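Endo-beta-mannanase (Rhizomucor miehei, PDB 4QP0) probably hydrolyses (1->4)-beta-D-mannosidic linkages at random within mannans, galactomannans and glucomannans, as a secreted glycoside hydrolase of family 5. Local coordinates at residues Y20-N25 and D321-I326; P165-W170 and S211-A216; V215-E220 and S248-G253; L257-W262 and Y294-D299. All coordinates share one frame; numbering follows the deposited sequence.

From the N terminus, the chain first lays down 20-25, which waits until 321-326 to find its partner; contact 1 thus closes a loop of nearly 300 residues and joins the first strand of the barrel to the last. The other three contacts all fall within that loop. Contact 2 closes first, pairing strands 167-171 and 214-216. Contact 3 opens on the same strand, sharing Val215 and Ala216, and ties it to the loop entering strand 253-257. Contact 4 follows in series, joining the loops that leave strands 253-257 and 289-294. The core links contacts 1 and 2 through Phe21 and Phe168, while Trp324 and Tyr294 connect contacts 1 and 4.

Contact 1: Y20-N25 and D321-I326; sequences YFEGTN and DAFWQI
Thr24 and Phe323 meet where the TIM barrel closes on itself, its first strand, 17-25, running parallel to its last, 320-323. Their side chains lie alongside each other and point the same way. With Thr24 OG1 trans to N (chi1 -172°) and Phe323 CG wedged between its own N and carbonyl carbon (chi1 76°), the threonine sits over one ring face. Thr24 CB makes a CH-pi contact 4.0 Å from the Phe323 centroid, and OG1 comes over the rim, 3.2 Å from CZ. Glu22, extended, brings its CG to 3.4 Å from Asp321 OD1. The two acidic groups probably disfavour each other, but Asp321 hydrogen-bonds through OD2 to His352 and through OD1 to Tyr294. Between the two strands the shortest ladder bond is Gly23 N to Asp321 O, 2.7 Å. Asn25 turns toward the partner strand: CB rests 3.5 Å from Trp324 CE3, ND2 gives Phe323 O a weak but straight bond and also bonds to Glu292 O, and OD1 is held by Arg53. A cis peptide then joins Trp324 to Gln325, and just past it Ile326 N donates to Asn25 O at 3.2 Å, nearly in line with the C=O bond.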
loop_
_atom_site.group_PDB
_atom_site.type_symbol
_atom_site.label_atom_id
_atom_site.label_comp_id
_atom_site.label_asym_id
_atom_site.label_seq_id
_atom_site.Cartn_x
_atom_site.Cartn_y
_atom_site.Cartn_z
ATOM N N TYR A 20 -5.604 8.303 -14.695
ATOM C CA TYR A 20 -4.152 8.227 -14.506
ATOM C C TYR A 20 -3.775 9.243 -13.439
ATOM O O TYR A 20 -4.250 10.376 -13.472
ATOM C CB TYR A 20 -3.389 8.544 -15.801
ATOM C CG TYR A 20 -3.553 7.527 -16.908
ATOM C CD1 TYR A 20 -2.723 6.413 -16.990
ATOM C CD2 TYR A 20 -4.528 7.689 -17.888
ATOM C CE1 TYR A 20 -2.868 5.477 -18.003
ATOM C CE2 TYR A 20 -4.678 6.764 -18.912
ATOM C CZ TYR A 20 -3.848 5.657 -18.960
ATOM O OH TYR A 20 -3.999 4.736 -19.970
ATOM N N PHE A 21 -2.926 8.840 -12.494
ATOM C CA PHE A 21 -2.508 9.744 -11.439
ATOM C C PHE A 21 -1.100 9.483 -10.928
ATOM O O PHE A 21 -0.576 8.376 -11.055
ATOM C CB PHE A 21 -3.506 9.718 -10.283
ATOM C CG PHE A 21 -3.632 8.375 -9.603
ATOM C CD1 PHE A 21 -2.842 8.057 -8.505
ATOM C CD2 PHE A 21 -4.568 7.438 -10.045
ATOM C CE1 PHE A 21 -2.976 6.830 -7.867
ATOM C CE2 PHE A 21 -4.705 6.214 -9.411
ATOM C CZ PHE A 21 -3.907 5.912 -8.322
ATOM N N GLU A 22 -0.486 10.523 -10.373
ATOM C CA GLU A 22 0.605 10.344 -9.432
ATOM C C GLU A 22 -0.001 10.520 -8.045
ATOM O O GLU A 22 -0.678 11.509 -7.784
ATOM C CB GLU A 22 1.731 11.354 -9.663
ATOM C CG GLU A 22 2.870 11.241 -8.657
ATOM C CD GLU A 22 3.862 12.384 -8.755
ATOM O OE1 GLU A 22 3.841 13.108 -9.773
ATOM O OE2 GLU A 22 4.667 12.564 -7.814
ATOM N N GLY A 23 0.208 9.543 -7.171
ATOM C CA GLY A 23 -0.255 9.645 -5.798
ATOM C C GLY A 23 0.936 9.780 -4.880
ATOM O O GLY A 23 2.047 9.989 -5.347
ATOM N N THR A 24 0.712 9.655 -3.575
ATOM C CA THR A 24 1.815 9.680 -2.619
ATOM C C THR A 24 1.569 8.744 -1.434
ATOM O O THR A 24 0.497 8.159 -1.316
ATOM C CB THR A 24 2.139 11.112 -2.136
ATOM O OG1 THR A 24 3.343 11.089 -1.362
ATOM C CG2 THR A 24 1.011 11.693 -1.290
ATOM N N ASN A 25 2.589 8.584 -0.591
ATOM C CA ASN A 25 2.464 7.840 0.657
ATOM C C ASN A 25 2.558 8.766 1.858
ATOM O O ASN A 25 3.252 9.795 1.811
ATOM C CB ASN A 25 3.539 6.761 0.776
ATOM C CG ASN A 25 3.241 5.536 -0.062
ATOM O OD1 ASN A 25 2.774 4.516 0.454
ATOM N ND2 ASN A 25 3.513 5.625 -1.362
ATOM N N ASP A 321 1.253 5.838 -10.309
ATOM C CA ASP A 321 2.408 5.654 -9.442
ATOM C C ASP A 321 2.280 6.544 -8.219
ATOM O O ASP A 321 1.655 7.603 -8.281
ATOM C CB ASP A 321 3.685 6.009 -10.191
ATOM C CG ASP A 321 3.649 7.423 -10.748
ATOM O OD1 ASP A 321 4.120 8.352 -10.051
ATOM O OD2 ASP A 321 3.114 7.602 -11.861
ATOM N N ALA A 322 2.872 6.114 -7.111
ATOM C CA ALA A 322 2.843 6.885 -5.869
ATOM C C ALA A 322 4.219 6.872 -5.225
ATOM O O ALA A 322 4.776 5.801 -4.943
ATOM C CB ALA A 322 1.793 6.331 -4.911
ATOM N N PHE A 323 4.771 8.063 -5.013
ATOM C CA PHE A 323 6.115 8.183 -4.468
ATOM C C PHE A 323 6.110 8.087 -2.963
ATOM O O PHE A 323 5.112 8.393 -2.304
ATOM C CB PHE A 323 6.799 9.485 -4.906
ATOM C CG PHE A 323 6.310 10.710 -4.186
ATOM C CD1 PHE A 323 6.876 11.097 -2.980
ATOM C CD2 PHE A 323 5.303 11.488 -4.730
ATOM C CE1 PHE A 323 6.432 12.233 -2.323
ATOM C CE2 PHE A 323 4.857 12.631 -4.085
ATOM C CZ PHE A 323 5.423 13.004 -2.878
ATOM N N TRP A 324 7.248 7.664 -2.437
ATOM C CA TRP A 324 7.465 7.605 -1.015
ATOM C C TRP A 324 8.550 8.599 -0.698
ATOM O O TRP A 324 9.671 8.451 -1.177
ATOM C CB TRP A 324 7.859 6.185 -0.612
ATOM C CG TRP A 324 8.165 6.019 0.854
ATOM C CD1 TRP A 324 9.288 6.467 1.535
ATOM C CD2 TRP A 324 7.355 5.320 1.875
ATOM N NE1 TRP A 324 9.225 6.121 2.861
ATOM C CE2 TRP A 324 8.089 5.439 3.131
ATOM C CE3 TRP A 324 6.139 4.651 1.871
ATOM C CZ2 TRP A 324 7.608 4.900 4.326
ATOM C CZ3 TRP A 324 5.662 4.112 3.075
ATOM C CH2 TRP A 324 6.384 4.230 4.270
ATOM N N GLN A 325 8.250 9.632 0.093
ATOM C CA GLN A 325 6.928 9.881 0.677
ATOM C C GLN A 325 6.784 11.367 0.950
ATOM O O GLN A 325 7.788 12.067 1.090
ATOM C CB GLN A 325 6.753 9.110 1.986
ATOM C CG GLN A 325 7.700 9.532 3.102
ATOM C CD GLN A 325 7.496 8.708 4.362
ATOM O OE1 GLN A 325 6.377 8.320 4.696
ATOM N NE2 GLN A 325 8.582 8.444 5.069
ATOM N N ILE A 326 5.548 11.851 1.032
ATOM C CA ILE A 326 5.333 13.254 1.386
ATOM C C ILE A 326 5.627 13.518 2.872
ATOM O O ILE A 326 5.373 12.672 3.734
ATOM C CB ILE A 326 3.930 13.770 0.968
ATOM C CG1 ILE A 326 3.902 15.314 0.968
ATOM C CG2 ILE A 326 2.834 13.164 1.835
ATOM C CD1 ILE A 326 2.592 15.926 0.514
#

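Contact 2: P165-W170 and S211-A216; sequences PTIFGW and SNHLVA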
loop_
_atom_site.group_PDB
_atom_site.type_symbol
_atom_site.label_atom_id
_atom_site.label_comp_id
_atom_site.label_asym_id
_atom_site.label_seq_id
_atom_site.Cartn_x
_atom_site.Cartn_y
_atom_site.Cartn_z
ATOM N N PRO A 165 -17.087 6.076 -0.910
ATOM C CA PRO A 165 -16.437 6.457 -2.184
ATOM C C PRO A 165 -15.100 7.175 -2.031
ATOM O O PRO A 165 -14.327 7.240 -2.994
ATOM C CB PRO A 165 -17.443 7.420 -2.815
ATOM C CG PRO A 165 -18.231 7.946 -1.659
ATOM C CD PRO A 165 -18.390 6.744 -0.766
ATOM N N THR A 166 -14.834 7.706 -0.841
ATOM C CA THR A 166 -13.559 8.363 -0.544
ATOM C C THR A 166 -12.391 7.373 -0.521
ATOM O O THR A 166 -11.252 7.733 -0.838
ATOM C CB THR A 166 -13.620 9.105 0.803
ATOM O OG1 THR A 166 -14.835 9.869 0.881
ATOM C CG2 THR A 166 -12.430 10.016 0.951
ATOM N N ILE A 167 -12.683 6.133 -0.139
ATOM C CA ILE A 167 -11.702 5.061 -0.142
ATOM C C ILE A 167 -11.507 4.544 -1.565
ATOM O O ILE A 167 -12.475 4.156 -2.235
ATOM C CB ILE A 167 -12.127 3.905 0.802
ATOM C CG1 ILE A 167 -12.113 4.380 2.255
ATOM C CG2 ILE A 167 -11.205 2.704 0.652
ATOM C CD1 ILE A 167 -12.918 3.504 3.186
ATOM N N PHE A 168 -10.248 4.550 -2.008
ATOM C CA PHE A 168 -9.838 4.053 -3.323
ATOM C C PHE A 168 -9.970 2.541 -3.367
ATOM O O PHE A 168 -10.571 1.988 -4.293
ATOM C CB PHE A 168 -8.387 4.444 -3.585
ATOM C CG PHE A 168 -7.900 4.148 -4.977
ATOM C CD1 PHE A 168 -7.725 5.179 -5.893
ATOM C CD2 PHE A 168 -7.558 2.848 -5.359
ATOM C CE1 PHE A 168 -7.259 4.923 -7.174
ATOM C CE2 PHE A 168 -7.089 2.589 -6.638
ATOM C CZ PHE A 168 -6.936 3.630 -7.545
ATOM N N GLY A 169 -9.396 1.870 -2.371
ATOM C CA GLY A 169 -9.434 0.424 -2.330
ATOM C C GLY A 169 -8.639 -0.103 -1.166
ATOM O O GLY A 169 -7.885 0.637 -0.540
ATOM N N TRP A 170 -8.823 -1.390 -0.883
ATOM C CA TRP A 170 -8.116 -2.093 0.196
ATOM C C TRP A 170 -6.879 -2.822 -0.251
ATOM O O TRP A 170 -6.861 -3.440 -1.312
ATOM C CB TRP A 170 -9.048 -3.107 0.844
ATOM C CG TRP A 170 -10.337 -2.495 1.302
ATOM C CD1 TRP A 170 -11.600 -2.678 0.759
ATOM C CD2 TRP A 170 -10.521 -1.549 2.411
ATOM N NE1 TRP A 170 -12.538 -1.937 1.441
ATOM C CE2 TRP A 170 -11.957 -1.236 2.447
ATOM C CE3 TRP A 170 -9.678 -0.962 3.349
ATOM C CZ2 TRP A 170 -12.499 -0.368 3.389
ATOM C CZ3 TRP A 170 -10.234 -0.094 4.300
ATOM C CH2 TRP A 170 -11.611 0.196 4.318
ATOM N N SER A 211 -18.415 -5.146 -1.812
ATOM C CA SER A 211 -18.561 -5.282 -3.257
ATOM C C SER A 211 -18.411 -3.940 -3.992
ATOM O O SER A 211 -18.623 -3.864 -5.200
ATOM C CB SER A 211 -19.908 -5.921 -3.589
ATOM O OG SER A 211 -20.963 -5.166 -3.010
ATOM N N ASN A 212 -18.050 -2.885 -3.272
ATOM C CA ASN A 212 -17.908 -1.568 -3.905
ATOM C C ASN A 212 -16.468 -1.261 -4.273
ATOM O O ASN A 212 -16.206 -0.644 -5.295
ATOM C CB ASN A 212 -18.472 -0.451 -3.011
ATOM C CG ASN A 212 -19.905 -0.718 -2.567
ATOM O OD1 ASN A 212 -20.729 -1.203 -3.338
ATOM N ND2 ASN A 212 -20.204 -0.398 -1.315
ATOM N N HIS A 213 -15.542 -1.718 -3.436
ATOM C CA HIS A 213 -14.155 -1.297 -3.517
ATOM C C HIS A 213 -13.262 -2.234 -4.262
ATOM O O HIS A 213 -13.541 -3.431 -4.384
ATOM C CB HIS A 213 -13.588 -1.072 -2.120
ATOM C CG HIS A 213 -14.151 0.133 -1.425
ATOM N ND1 HIS A 213 -14.930 0.038 -0.332
ATOM C CD2 HIS A 213 -14.026 1.492 -1.707
ATOM C CE1 HIS A 213 -15.281 1.270 0.074
ATOM N NE2 HIS A 213 -14.731 2.159 -0.772
ATOM N N LEU A 214 -12.162 -1.676 -4.759
ATOM C CA LEU A 214 -11.102 -2.458 -5.369
ATOM C C LEU A 214 -10.248 -3.105 -4.291
ATOM O O LEU A 214 -10.196 -2.636 -3.145
ATOM C CB LEU A 214 -10.232 -1.589 -6.282
ATOM C CG LEU A 214 -10.948 -0.799 -7.375
ATOM C CD1 LEU A 214 -9.923 -0.029 -8.187
ATOM C CD2 LEU A 214 -11.772 -1.703 -8.280
ATOM N N VAL A 215 -9.584 -4.189 -4.664
ATOM C CA VAL A 215 -8.689 -4.879 -3.750
ATOM C C VAL A 215 -7.375 -5.137 -4.475
ATOM O O VAL A 215 -7.377 -5.509 -5.647
ATOM C CB VAL A 215 -9.306 -6.204 -3.228
ATOM C CG1 VAL A 215 -8.408 -6.866 -2.189
ATOM C CG2 VAL A 215 -10.672 -5.935 -2.630
ATOM N N ALA A 216 -6.267 -4.904 -3.772
ATOM C CA ALA A 216 -4.935 -5.288 -4.236
ATOM C C ALA A 216 -4.158 -5.921 -3.086
ATOM O O ALA A 216 -4.693 -6.073 -1.989
ATOM C CB ALA A 216 -4.195 -4.089 -4.796
HETATM O O HOH W 1 -12.830 1.626 -5.339
#
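Backbone hydrogen bonds set strand 167-171 parallel to strand 214-216 in the TIM barrel, the two being ends of a beta-alpha-beta crossover through helix 192-209. Trp170 pairs with Val215, its N and O bonding to the residues before and after it: Trp170 N donates to Leu214 O at 2.9 Å, and Trp170 O accepts from Ala216 N, also at 2.9 Å. One step earlier the strands part: Phe168 O and Leu214 N are 4.0 Å from each other, and a water spans them, its link to the nitrogen weak. Apolar contact comes in two places. Ile167 CG2, anti to the backbone N, is set over one face of the His213 ring, 4.1 Å from its centroid, whereas Phe168 CE2 reaches Leu214 CD1 at 4.2 Å on the side of the barrel core, where Phe168 also meets Phe12 edge-to-face. Among the polar rings, Trp170 NE1 lies 3.6 Å from His213 ND1 without bonding to it, since both nitrogens use Asp210 OD2. His213 NE2 bonds to Asp164 O. With a carboxylate at one ring nitrogen and a carbonyl oxygen at the other, both acceptors, the imidazole of His213 is probably doubly protonated, its positive charge balanced by Asp210.

Contact 3: V215-E220 and S248-G253; sequences VAVGDE and SSIDFG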
loop_
_atom_site.group_PDB
_atom_site.type_symbol
_atom_site.label_atom_id
_atom_site.label_comp_id
_atom_site.label_asym_id
_atom_site.label_seq_id
_atom_site.Cartn_x
_atom_site.Cartn_y
_atom_site.Cartn_z
ATOM N N VAL A 215 -9.584 -4.189 -4.664
ATOM C CA VAL A 215 -8.689 -4.879 -3.750
ATOM C C VAL A 215 -7.375 -5.137 -4.475
ATOM O O VAL A 215 -7.377 -5.509 -5.647
ATOM C CB VAL A 215 -9.306 -6.204 -3.228
ATOM C CG1 VAL A 215 -8.408 -6.866 -2.189
ATOM C CG2 VAL A 215 -10.672 -5.935 -2.630
ATOM N N ALA A 216 -6.267 -4.904 -3.772
ATOM C CA ALA A 216 -4.935 -5.288 -4.236
ATOM C C ALA A 216 -4.158 -5.921 -3.086
ATOM O O ALA A 216 -4.693 -6.073 -1.989
ATOM C CB ALA A 216 -4.195 -4.089 -4.796
ATOM N N VAL A 217 -2.909 -6.308 -3.330
ATOM C CA VAL A 217 -2.100 -6.889 -2.261
ATOM C C VAL A 217 -1.329 -5.814 -1.517
ATOM O O VAL A 217 -1.400 -5.750 -0.290
ATOM C CB VAL A 217 -1.145 -7.987 -2.773
ATOM C CG1 VAL A 217 -0.249 -8.499 -1.651
ATOM C CG2 VAL A 217 -1.946 -9.123 -3.375
ATOM N N GLY A 218 -0.610 -4.973 -2.264
ATOM C CA GLY A 218 0.291 -3.973 -1.690
ATOM C C GLY A 218 1.722 -4.472 -1.616
ATOM O O GLY A 218 2.512 -3.980 -0.807
ATOM N N ASP A 219 2.054 -5.458 -2.452
ATOM C CA ASP A 219 3.390 -6.069 -2.471
ATOM C C ASP A 219 4.386 -5.240 -3.260
ATOM O O ASP A 219 4.010 -4.263 -3.914
ATOM C CB ASP A 219 3.346 -7.504 -3.022
ATOM C CG ASP A 219 2.959 -7.576 -4.509
ATOM O OD1 ASP A 219 1.864 -7.086 -4.893
ATOM O OD2 ASP A 219 3.742 -8.167 -5.298
ATOM N N GLU A 220 5.653 -5.646 -3.202
ATOM C CA GLU A 220 6.729 -4.959 -3.911
ATOM C C GLU A 220 6.727 -5.261 -5.410
ATOM O O GLU A 220 7.381 -4.554 -6.194
ATOM C CB GLU A 220 8.086 -5.305 -3.296
ATOM C CG GLU A 220 8.327 -4.633 -1.958
ATOM C CD GLU A 220 9.192 -5.461 -1.025
ATOM O OE1 GLU A 220 8.812 -6.617 -0.697
ATOM O OE2 GLU A 220 10.251 -4.945 -0.605
ATOM N N SER A 248 -8.995 -13.402 -9.807
ATOM C CA SER A 248 -10.168 -12.584 -10.128
ATOM C C SER A 248 -10.563 -11.721 -8.934
ATOM O O SER A 248 -11.287 -10.735 -9.074
ATOM C CB SER A 248 -11.335 -13.475 -10.551
ATOM O OG SER A 248 -11.517 -14.523 -9.614
ATOM N N SER A 249 -10.060 -12.094 -7.762
ATOM C CA SER A 249 -10.318 -11.380 -6.521
ATOM C C SER A 249 -9.423 -10.147 -6.314
ATOM O O SER A 249 -9.615 -9.394 -5.359
ATOM C CB SER A 249 -10.131 -12.344 -5.358
ATOM O OG SER A 249 -10.763 -11.853 -4.201
ATOM N N ILE A 250 -8.441 -9.968 -7.197
ATOM C CA ILE A 250 -7.497 -8.842 -7.154
ATOM C C ILE A 250 -7.769 -7.921 -8.344
ATOM O O ILE A 250 -7.642 -8.335 -9.498
ATOM C CB ILE A 250 -6.029 -9.340 -7.213
ATOM C CG1 ILE A 250 -5.727 -10.361 -6.096
ATOM C CG2 ILE A 250 -5.053 -8.170 -7.196
ATOM C CD1 ILE A 250 -5.456 -9.772 -4.723
ATOM N N ASP A 251 -8.131 -6.673 -8.068
ATOM C CA ASP A 251 -8.540 -5.742 -9.132
ATOM C C ASP A 251 -7.392 -5.025 -9.822
ATOM O O ASP A 251 -7.457 -4.766 -11.023
ATOM C CB ASP A 251 -9.533 -4.714 -8.598
ATOM C CG ASP A 251 -10.769 -5.358 -8.005
ATOM O OD1 ASP A 251 -11.452 -6.131 -8.720
ATOM O OD2 ASP A 251 -11.053 -5.086 -6.824
ATOM N N PHE A 252 -6.358 -4.681 -9.058
ATOM C CA PHE A 252 -5.142 -4.097 -9.618
ATOM C C PHE A 252 -3.880 -4.660 -8.958
ATOM O O PHE A 252 -3.924 -5.176 -7.837
ATOM C CB PHE A 252 -5.175 -2.561 -9.562
ATOM C CG PHE A 252 -5.181 -1.993 -8.169
ATOM C CD1 PHE A 252 -3.993 -1.651 -7.541
ATOM C CD2 PHE A 252 -6.380 -1.776 -7.493
ATOM C CE1 PHE A 252 -3.998 -1.127 -6.258
ATOM C CE2 PHE A 252 -6.391 -1.247 -6.208
ATOM C CZ PHE A 252 -5.198 -0.924 -5.590
ATOM N N GLY A 253 -2.765 -4.581 -9.678
ATOM C CA GLY A 253 -1.476 -5.045 -9.177
ATOM C C GLY A 253 -0.635 -3.906 -8.637
ATOM O O GLY A 253 -0.738 -2.757 -9.095
#
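Ala216 presses its methyl group onto one face of the Phe252 ring, and this is the tight part of the contact. CB lies 3.5 Å from the ring centroid, 20° off the normal and displaced toward the CE1-CZ rim. The same methyl is also only 3.2 Å from Phe252 O, so it touches both the ring and the carbonyl oxygen of one residue. The ring gets there because Phe252 CG stands between its backbone N and carbonyl carbon (chi1 65°), which folds the phenyl back toward strand 214-216. Phe12 meets it edge-to-face, extending this packing within the barrel.

Polar bonds fix the neighbouring residues just as closely. Val215 is gripped by Asp251 at both ends of its backbone: Asp251 N donates to Val215 O at 2.8 Å, and Val215 N donates to Asp251 OD2, likewise at 2.8 Å. The carboxylate oxygen is approached on its anti side, a little out of plane, and it also takes a salt bridge from Lys207. Though bonded this closely, Asp251 is partly exposed, and the solvent side of the contact lies there. In the TIM barrel these bonds fasten strand 214-216 to the residues that lead into the next strand, 253-257, and here the two touching stretches run 77° apart in place of a regular ladder.

Toward Val217 the packing between the two segments thins. Ile250 CG2 reaches Ala216 CA at 4.1 Å, and its other branch touches Val217 only methyl to methyl, CD1 to CG2, at 3.8 Å; Ile199 and Ile244 also pack on Val217. From Gly218 onward the chain diverges from 248-253, and Glu220 turns to Arg177 in a salt bridge.

Contact 4: L257-W262 and Y294-D299; sequences LYPEAW and YGLSTD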
loop_
_atom_site.group_PDB
_atom_site.type_symbol
_atom_site.label_atom_id
_atom_site.label_comp_id
_atom_site.label_asym_id
_atom_site.label_seq_id
_atom_site.Cartn_x
_atom_site.Cartn_y
_atom_site.Cartn_z
ATOM N N LEU A 257 9.490 0.305 -5.887
ATOM C CA LEU A 257 10.818 0.502 -6.461
ATOM C C LEU A 257 11.795 1.087 -5.442
ATOM O O LEU A 257 11.659 2.236 -5.024
ATOM C CB LEU A 257 10.742 1.365 -7.728
ATOM C CG LEU A 257 12.050 1.704 -8.465
ATOM C CD1 LEU A 257 12.839 0.443 -8.806
ATOM C CD2 LEU A 257 11.768 2.519 -9.720
ATOM N N TYR A 258 12.771 0.266 -5.047
ATOM C CA TYR A 258 13.840 0.667 -4.130
ATOM C C TYR A 258 15.184 0.069 -4.559
ATOM O O TYR A 258 15.605 -0.975 -4.027
ATOM C CB TYR A 258 13.496 0.265 -2.685
ATOM C CG TYR A 258 12.355 1.062 -2.088
ATOM C CD1 TYR A 258 12.556 2.367 -1.629
ATOM C CD2 TYR A 258 11.075 0.521 -1.997
ATOM C CE1 TYR A 258 11.520 3.106 -1.092
ATOM C CE2 TYR A 258 10.033 1.251 -1.457
ATOM C CZ TYR A 258 10.260 2.545 -1.006
ATOM O OH TYR A 258 9.223 3.284 -0.464
ATOM N N PRO A 259 15.860 0.722 -5.531
ATOM C CA PRO A 259 17.109 0.173 -6.080
ATOM C C PRO A 259 18.263 0.115 -5.077
ATOM O O PRO A 259 19.085 -0.798 -5.158
ATOM C CB PRO A 259 17.446 1.121 -7.238
ATOM C CG PRO A 259 16.685 2.368 -6.965
ATOM C CD PRO A 259 15.450 1.960 -6.220
ATOM N N GLU A 260 18.314 1.070 -4.144
ATOM C CA GLU A 260 19.377 1.114 -3.129
ATOM C C GLU A 260 19.239 -0.029 -2.130
ATOM O O GLU A 260 20.218 -0.703 -1.822
ATOM C CB GLU A 260 19.394 2.459 -2.404
ATOM C CG GLU A 260 19.688 3.641 -3.312
ATOM C CD GLU A 260 19.521 4.970 -2.600
ATOM O OE1 GLU A 260 18.365 5.380 -2.341
ATOM O OE2 GLU A 260 20.551 5.613 -2.299
ATOM N N ALA A 261 18.017 -0.257 -1.651
ATOM C CA ALA A 261 17.733 -1.344 -0.716
ATOM C C ALA A 261 17.980 -2.708 -1.341
ATOM O O ALA A 261 18.319 -3.669 -0.647
ATOM C CB ALA A 261 16.297 -1.253 -0.211
ATOM N N TRP A 262 17.806 -2.784 -2.656
ATOM C CA TRP A 262 17.913 -4.043 -3.380
ATOM C C TRP A 262 19.242 -4.141 -4.059
ATOM O O TRP A 262 19.543 -5.140 -4.727
ATOM C CB TRP A 262 16.781 -4.165 -4.397
ATOM C CG TRP A 262 15.398 -4.034 -3.798
ATOM C CD1 TRP A 262 15.039 -4.135 -2.461
ATOM C CD2 TRP A 262 14.136 -3.790 -4.508
ATOM N NE1 TRP A 262 13.692 -3.959 -2.298
ATOM C CE2 TRP A 262 13.090 -3.755 -3.483
ATOM C CE3 TRP A 262 13.783 -3.593 -5.835
ATOM C CZ2 TRP A 262 11.755 -3.540 -3.797
ATOM C CZ3 TRP A 262 12.432 -3.378 -6.140
ATOM C CH2 TRP A 262 11.445 -3.356 -5.143
ATOM N N TYR A 294 7.832 4.287 -4.587
ATOM C CA TYR A 294 9.184 4.427 -5.109
ATOM C C TYR A 294 9.930 5.504 -4.359
ATOM O O TYR A 294 9.318 6.441 -3.835
ATOM C CB TYR A 294 9.224 4.631 -6.629
ATOM C CG TYR A 294 8.581 5.874 -7.156
ATOM C CD1 TYR A 294 9.342 7.010 -7.429
ATOM C CD2 TYR A 294 7.221 5.908 -7.437
ATOM C CE1 TYR A 294 8.756 8.157 -7.946
ATOM C CE2 TYR A 294 6.624 7.045 -7.946
ATOM C CZ TYR A 294 7.393 8.168 -8.202
ATOM O OH TYR A 294 6.799 9.300 -8.704
ATOM N N GLY A 295 11.243 5.346 -4.270
ATOM C CA GLY A 295 12.038 6.299 -3.526
ATOM C C GLY A 295 13.521 6.223 -3.778
ATOM O O GLY A 295 14.051 5.172 -4.136
ATOM N N LEU A 296 14.179 7.363 -3.598
ATOM C CA LEU A 296 15.630 7.446 -3.573
ATOM C C LEU A 296 16.054 8.269 -2.355
ATOM O O LEU A 296 15.371 9.232 -1.979
ATOM C CB LEU A 296 16.165 8.040 -4.879
ATOM C CG LEU A 296 16.001 7.119 -6.099
ATOM C CD1 LEU A 296 16.342 7.854 -7.386
ATOM C CD2 LEU A 296 16.825 5.840 -5.954
ATOM N N SER A 297 17.171 7.865 -1.746
ATOM C CA SER A 297 17.638 8.389 -0.452
ATOM C C SER A 297 18.056 9.856 -0.431
ATOM O O SER A 297 18.130 10.458 0.640
ATOM C CB SER A 297 18.819 7.559 0.069
ATOM O OG SER A 297 18.475 6.196 0.201
ATOM N N THR A 298 18.374 10.429 -1.584
ATOM C CA THR A 298 18.846 11.813 -1.583
ATOM C C THR A 298 18.114 12.669 -2.592
ATOM O O THR A 298 17.631 12.178 -3.615
ATOM C CB THR A 298 20.372 11.932 -1.825
ATOM O OG1 THR A 298 20.717 11.331 -3.078
ATOM C CG2 THR A 298 21.160 11.267 -0.706
ATOM N N ASP A 299 18.044 13.958 -2.282
ATOM C CA ASP A 299 17.482 14.952 -3.176
ATOM C C ASP A 299 18.117 14.804 -4.552
ATOM O O ASP A 299 17.416 14.662 -5.560
ATOM C CB ASP A 299 17.750 16.352 -2.609
ATOM C CG ASP A 299 17.367 17.453 -3.568
ATOM O OD1 ASP A 299 16.156 17.729 -3.699
ATOM O OD2 ASP A 299 18.280 18.035 -4.193
HETATM O O HOH W 2 16.229 3.492 -3.518
#
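Glu260 and Ser297 place their gamma atoms, Glu260 CG and Ser297 OG, opposite the carbonyl carbon (chi1 -62° and -58°), and the extended glutamate thereby carries OE1 across to the serine. The two residues belong to neighbouring loops of the TIM barrel, those following strands 253-257 and 289-294 on the side where the strands end. Ser297 N, at 2.8 Å, uses the syn lone pair of Glu260 OE1. Ser297 OG donates to the same oxygen at 2.7 Å but from above the carboxylate plane, so the two bonds hold the group from different directions. A water adds a third donor, also giving a hydrogen to Gly295 O and accepting from Glu260 N, which ties both loops to one site. Next to this polar patch Pro259 CG packs on Leu296 CD2 at 3.6 Å, the two side chains crossing at about a right angle. Tyr258 brings CE1 to 3.9 Å from Gly295 N, its ring oblique to that backbone and its OH bonded to Glu293. Where the strands end, Leu257 and Tyr294 still pair, their CB atoms 3.8 Å apart, and Gly295 N donates to Leu257 O at 3.2 Å.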